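Local coordinates for protein probable benzoylformate decarboxylase (PDB 7ORX) that binds thiamine diphosphate and a sodium ion and belongs to the family of thiamine diphosphate-dependent enzymes, at residues C[354-359]-C[522-527]; C[440-445]-C[491-496]. One frame throughout, in Å; residues are numbered along the deposited sequence.

Both contacts belong to the part of the chain built round the parallel sheet that holds strands 452-457, 496-500 and 520-525. Contact 1 bridges the chain leaving strand 520-525 to the entry of helix 358-368; contact 2 sets helix 440-447 against the turn leading into strand 496-500, outermost of its sheet within this chain. Strand 520-525 relates them: its Leu521 packs on Leu441 and is backbone hydrogen-bonded to Arg496, both of contact 2. Their centres lie 22 Å apart and their nearest atoms about 6 Å. Contact 1 is nearer thiamine diphosphate, with the Thr526 side chain about 6 Å from both it and the sodium ion, against about 11 Å from the Trp442 side chain to thiamine diphosphate in contact 2.

Contact 1. Residues C[354-359]-C[522-527]; sequences AGLDPA and IEVRTN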
loop_
_atom_site.group_PDB
_atom_site.type_symbol
_atom_site.label_atom_id
_atom_site.label_comp_id
_atom_site.label_asym_id
_atom_site.label_seq_id
_atom_site.Cartn_x
_atom_site.Cartn_y
_atom_site.Cartn_z
ATOM N N ALA C 354 -10.644 -45.313 -23.273
ATOM C CA ALA C 354 -9.740 -45.163 -24.435
ATOM C C ALA C 354 -8.285 -44.963 -23.964
ATOM O O ALA C 354 -7.372 -45.261 -24.770
ATOM C CB ALA C 354 -10.218 -44.034 -25.319
ATOM N N GLY C 355 -8.065 -44.486 -22.724
ATOM C CA GLY C 355 -6.724 -44.210 -22.162
ATOM C C GLY C 355 -6.501 -44.884 -20.812
ATOM O O GLY C 355 -7.159 -45.914 -20.533
ATOM N N LEU C 356 -5.593 -44.318 -20.006
ATOM C CA LEU C 356 -5.215 -44.807 -18.655
ATOM C C LEU C 356 -6.072 -44.083 -17.599
ATOM O O LEU C 356 -6.330 -42.893 -17.745
ATOM C CB LEU C 356 -3.740 -44.496 -18.394
ATOM C CG LEU C 356 -2.656 -45.236 -19.173
ATOM C CD1 LEU C 356 -2.185 -46.462 -18.441
ATOM C CD2 LEU C 356 -3.076 -45.584 -20.565
ATOM N N ASP C 357 -6.471 -44.772 -16.538
ATOM C CA ASP C 357 -6.990 -44.134 -15.300
ATOM C C ASP C 357 -5.781 -43.657 -14.529
ATOM O O ASP C 357 -4.741 -44.308 -14.529
ATOM C CB ASP C 357 -7.819 -45.073 -14.419
ATOM C CG ASP C 357 -9.299 -45.100 -14.781
ATOM O OD1 ASP C 357 -9.624 -45.031 -16.008
ATOM O OD2 ASP C 357 -10.128 -45.165 -13.841
ATOM N N PRO C 358 -5.853 -42.459 -13.922
ATOM C CA PRO C 358 -4.725 -41.964 -13.129
ATOM C C PRO C 358 -4.197 -43.001 -12.121
ATOM O O PRO C 358 -3.016 -43.122 -12.013
ATOM C CB PRO C 358 -5.334 -40.713 -12.486
ATOM C CG PRO C 358 -6.238 -40.197 -13.578
ATOM C CD PRO C 358 -6.931 -41.467 -14.083
ATOM N N ALA C 359 -5.058 -43.760 -11.450
ATOM C CA ALA C 359 -4.635 -44.773 -10.449
ATOM C C ALA C 359 -3.727 -45.804 -11.121
ATOM O O ALA C 359 -2.769 -46.214 -10.513
ATOM C CB ALA C 359 -5.826 -45.418 -9.784
ATOM N N ILE C 522 6.354 -37.266 -21.959
ATOM C CA ILE C 522 5.373 -38.313 -22.348
ATOM C C ILE C 522 3.988 -37.712 -22.204
ATOM O O ILE C 522 3.662 -37.338 -21.114
ATOM C CB ILE C 522 5.534 -39.528 -21.441
ATOM C CG1 ILE C 522 6.901 -40.173 -21.622
ATOM C CG2 ILE C 522 4.429 -40.511 -21.668
ATOM C CD1 ILE C 522 7.328 -40.977 -20.415
ATOM N N GLU C 523 3.198 -37.649 -23.271
ATOM C CA GLU C 523 1.792 -37.211 -23.189
ATOM C C GLU C 523 0.973 -38.474 -23.007
ATOM O O GLU C 523 0.973 -39.261 -23.893
ATOM C CB GLU C 523 1.385 -36.436 -24.430
ATOM C CG GLU C 523 -0.060 -35.995 -24.389
ATOM C CD GLU C 523 -0.596 -35.380 -25.689
ATOM O OE1 GLU C 523 0.224 -35.092 -26.598
ATOM O OE2 GLU C 523 -1.840 -35.178 -25.808
ATOM N N VAL C 524 0.401 -38.705 -21.847
ATOM C CA VAL C 524 -0.469 -39.874 -21.568
ATOM C C VAL C 524 -1.887 -39.401 -21.802
ATOM O O VAL C 524 -2.238 -38.396 -21.228
ATOM C CB VAL C 524 -0.331 -40.362 -20.119
ATOM C CG1 VAL C 524 -1.270 -41.509 -19.834
ATOM C CG2 VAL C 524 1.098 -40.744 -19.799
ATOM N N ARG C 525 -2.668 -40.120 -22.590
ATOM C CA ARG C 525 -4.126 -39.901 -22.689
ATOM C C ARG C 525 -4.754 -40.556 -21.458
ATOM O O ARG C 525 -4.551 -41.773 -21.256
ATOM C CB ARG C 525 -4.663 -40.470 -24.006
ATOM C CG ARG C 525 -5.988 -39.860 -24.413
ATOM C CD ARG C 525 -7.123 -40.854 -24.291
ATOM N NE ARG C 525 -7.398 -41.544 -25.559
ATOM C CZ ARG C 525 -8.410 -41.281 -26.399
ATOM N NH1 ARG C 525 -9.273 -40.311 -26.134
ATOM N NH2 ARG C 525 -8.562 -42.001 -27.508
ATOM N N THR C 526 -5.468 -39.774 -20.648
ATOM C CA THR C 526 -6.099 -40.225 -19.377
ATOM C C THR C 526 -7.619 -40.092 -19.468
ATOM O O THR C 526 -8.100 -39.347 -20.369
ATOM C CB THR C 526 -5.571 -39.448 -18.163
ATOM O OG1 THR C 526 -5.846 -38.065 -18.365
ATOM C CG2 THR C 526 -4.090 -39.665 -17.921
ATOM N N ASN C 527 -8.335 -40.794 -18.582
ATOM C CA ASN C 527 -9.821 -40.812 -18.516
ATOM C C ASN C 527 -10.295 -39.976 -17.330
ATOM O O ASN C 527 -9.747 -40.131 -16.153
ATOM C CB ASN C 527 -10.405 -42.216 -18.354
ATOM C CG ASN C 527 -9.693 -43.238 -19.209
ATOM O OD1 ASN C 527 -9.479 -43.022 -20.412
ATOM N ND2 ASN C 527 -9.307 -44.334 -18.579
#
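Leu356 and Thr526 pair in a single beta bridge that ties the chain just ahead of helix 358-368 to the residues just past strand 520-525. Its two backbone hydrogen bonds run from Leu356 N to Arg525 O (3.0 Å, nearly straight at 168°) and from Asn527 N to Leu356 O (3.0 Å). The Asn527 amide adds three side-chain bonds. Asn527 OD1 takes Gly355 N on a lone pair (3.1 Å), while its ND2 gives a weak bond to Gly355 O (3.3 Å) and a shorter one to Asp357 OD1 (2.7 Å). That carboxylate oxygen lies in the amide plane of Asn527, although the two flat groups are turned 65° apart. Chi1 of Asn527 (-41°) sets CG beside its own backbone N, and the amide, bonded through both ends, is fixed in its rotation. Asp357 occupies the N-cap position but turns its carboxylate to Asn527 and makes no capping bond. Among apolar side chains, Leu356 CG meets Val524 CG1 at 4.0 Å, the two crossing at about a right angle. A separate van der Waals contact lays the Ala354 methyl over one face of the Arg525 guanidinium, Ala354 CB to Arg525 NH2 3.4 Å. Leu356 also packs on Leu364 and Val524 on Leu361, both of helix 358-368; Val524 reaches Phe506 of helix 503-515, and Thr526 meets Leu456 of neighbouring strand 452-457 and the sodium ligand Asn458.

Contact 2. Residues C[440-445]-C[491-496]; sequences ALWSAA and EGYGVR
Tyr493 packs against Leu441 and Trp442 where helix 486-493 closes in a Schellman motif at Gly494, beside helix 440-447 of the same alpha/beta domain. The tight part is buried and apolar, with no hydrogen bond crossing it. Tyr493 CB approaches Leu441 CB (4.1 Å), and its ring atom CD1 meets Trp442 CB (3.8 Å). Chi1 of Trp442 (-177°) swings the indole away from its own backbone N; CD1 stays near Tyr493 O, while NE1 bonds Pro482 O of the second subunit. Tyr493 OH likewise bonds Asn435 OD1 of that subunit. Val495 continues the apolar layer: Val495 CG2 meets Leu441 CB (4.1 Å) and Ala445 CB (4.0 Å). Toward solvent the contact thins out: Gly494 is exposed and contributes little surface, and Ala445, partly exposed, meets mainly backbone there, where Ala445 CB lies 3.5 Å from both Tyr493 O and Gly494 O. The positive phi of Gly494 (88°) turns the chain out of the helix and toward strand 496-500, and within that turn Gly494 N bonds back to Glu491 O at 3.1 Å.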
loop_
_atom_site.group_PDB
_atom_site.type_symbol
_atom_site.label_atom_id
_atom_site.label_comp_id
_atom_site.label_asym_id
_atom_site.label_seq_id
_atom_site.Cartn_x
_atom_site.Cartn_y
_atom_site.Cartn_z
ATOM N N ALA C 440 9.141 -23.360 -19.927
ATOM C CA ALA C 440 10.252 -23.925 -19.137
ATOM C C ALA C 440 10.832 -25.140 -19.841
ATOM O O ALA C 440 11.954 -25.559 -19.475
ATOM C CB ALA C 440 9.804 -24.302 -17.768
ATOM N N LEU C 441 10.116 -25.707 -20.810
ATOM C CA LEU C 441 10.656 -26.846 -21.581
ATOM C C LEU C 441 11.885 -26.399 -22.367
ATOM O O LEU C 441 12.844 -27.184 -22.462
ATOM C CB LEU C 441 9.575 -27.373 -22.519
ATOM C CG LEU C 441 8.493 -28.218 -21.869
ATOM C CD1 LEU C 441 7.498 -28.647 -22.933
ATOM C CD2 LEU C 441 9.112 -29.426 -21.162
ATOM N N TRP C 442 11.855 -25.187 -22.919
ATOM C CA TRP C 442 13.014 -24.568 -23.623
ATOM C C TRP C 442 14.245 -24.555 -22.715
ATOM O O TRP C 442 15.297 -25.008 -23.169
ATOM C CB TRP C 442 12.676 -23.153 -24.057
ATOM C CG TRP C 442 13.774 -22.509 -24.836
ATOM C CD1 TRP C 442 13.993 -22.634 -26.178
ATOM C CD2 TRP C 442 14.788 -21.631 -24.330
ATOM N NE1 TRP C 442 15.080 -21.890 -26.541
ATOM C CE2 TRP C 442 15.575 -21.246 -25.428
ATOM C CE3 TRP C 442 15.111 -21.138 -23.076
ATOM C CZ2 TRP C 442 16.671 -20.398 -25.298
ATOM C CZ3 TRP C 442 16.190 -20.283 -22.947
ATOM C CH2 TRP C 442 16.957 -19.926 -24.046
ATOM N N SER C 443 14.089 -24.115 -21.470
ATOM C CA SER C 443 15.194 -24.056 -20.491
ATOM C C SER C 443 15.758 -25.460 -20.292
ATOM O O SER C 443 16.962 -25.630 -20.371
ATOM C CB SER C 443 14.747 -23.406 -19.225
ATOM O OG SER C 443 14.398 -22.050 -19.499
ATOM N N ALA C 444 14.920 -26.459 -20.142
ATOM C CA ALA C 444 15.370 -27.863 -19.992
ATOM C C ALA C 444 16.184 -28.289 -21.209
ATOM O O ALA C 444 17.219 -28.999 -21.058
ATOM C CB ALA C 444 14.158 -28.727 -19.793
ATOM N N ALA C 445 15.720 -27.909 -22.398
ATOM C CA ALA C 445 16.405 -28.275 -23.653
ATOM C C ALA C 445 17.759 -27.592 -23.711
ATOM O O ALA C 445 18.745 -28.319 -23.811
ATOM C CB ALA C 445 15.566 -27.905 -24.858
ATOM N N GLU C 491 8.435 -30.396 -28.994
ATOM C CA GLU C 491 9.410 -30.400 -30.112
ATOM C C GLU C 491 9.600 -28.948 -30.521
ATOM O O GLU C 491 10.728 -28.573 -30.861
ATOM C CB GLU C 491 8.978 -31.355 -31.222
ATOM C CG GLU C 491 9.067 -32.837 -30.799
ATOM C CD GLU C 491 8.627 -33.869 -31.860
ATOM O OE1 GLU C 491 8.976 -35.102 -31.708
ATOM O OE2 GLU C 491 7.969 -33.454 -32.880
ATOM N N GLY C 492 8.558 -28.140 -30.379
ATOM C CA GLY C 492 8.642 -26.679 -30.571
ATOM C C GLY C 492 9.703 -26.038 -29.706
ATOM O O GLY C 492 10.292 -25.076 -30.163
ATOM N N TYR C 493 9.931 -26.551 -28.499
ATOM C CA TYR C 493 10.906 -25.990 -27.534
ATOM C C TYR C 493 12.163 -26.856 -27.481
ATOM O O TYR C 493 13.095 -26.481 -26.806
ATOM C CB TYR C 493 10.218 -25.743 -26.192
ATOM C CG TYR C 493 9.352 -24.499 -26.177
ATOM C CD1 TYR C 493 9.836 -23.298 -26.643
ATOM C CD2 TYR C 493 8.049 -24.507 -25.712
ATOM C CE1 TYR C 493 9.066 -22.147 -26.643
ATOM C CE2 TYR C 493 7.268 -23.357 -25.687
ATOM C CZ TYR C 493 7.781 -22.163 -26.159
ATOM O OH TYR C 493 7.090 -20.983 -26.200
ATOM N N GLY C 494 12.272 -27.890 -28.307
ATOM C CA GLY C 494 13.521 -28.668 -28.442
ATOM C C GLY C 494 13.580 -29.797 -27.443
ATOM O O GLY C 494 14.682 -30.337 -27.225
ATOM N N VAL C 495 12.445 -30.162 -26.850
ATOM C CA VAL C 495 12.329 -31.411 -26.049
ATOM C C VAL C 495 11.669 -32.538 -26.864
ATOM O O VAL C 495 10.627 -32.333 -27.466
ATOM C CB VAL C 495 11.583 -31.149 -24.742
ATOM C CG1 VAL C 495 11.434 -32.408 -23.896
ATOM C CG2 VAL C 495 12.303 -30.089 -23.978
ATOM N N ARG C 496 12.262 -33.719 -26.775
ATOM C CA ARG C 496 11.816 -34.975 -27.426
ATOM C C ARG C 496 10.530 -35.406 -26.717
ATOM O O ARG C 496 10.549 -35.509 -25.501
ATOM C CB ARG C 496 12.979 -35.988 -27.393
ATOM C CG ARG C 496 12.651 -37.452 -27.083
ATOM C CD ARG C 496 13.851 -38.391 -26.817
ATOM N NE ARG C 496 13.670 -39.727 -27.424
ATOM C CZ ARG C 496 13.225 -40.833 -26.811
ATOM N NH1 ARG C 496 12.933 -40.814 -25.512
ATOM N NH2 ARG C 496 13.065 -41.944 -27.530
#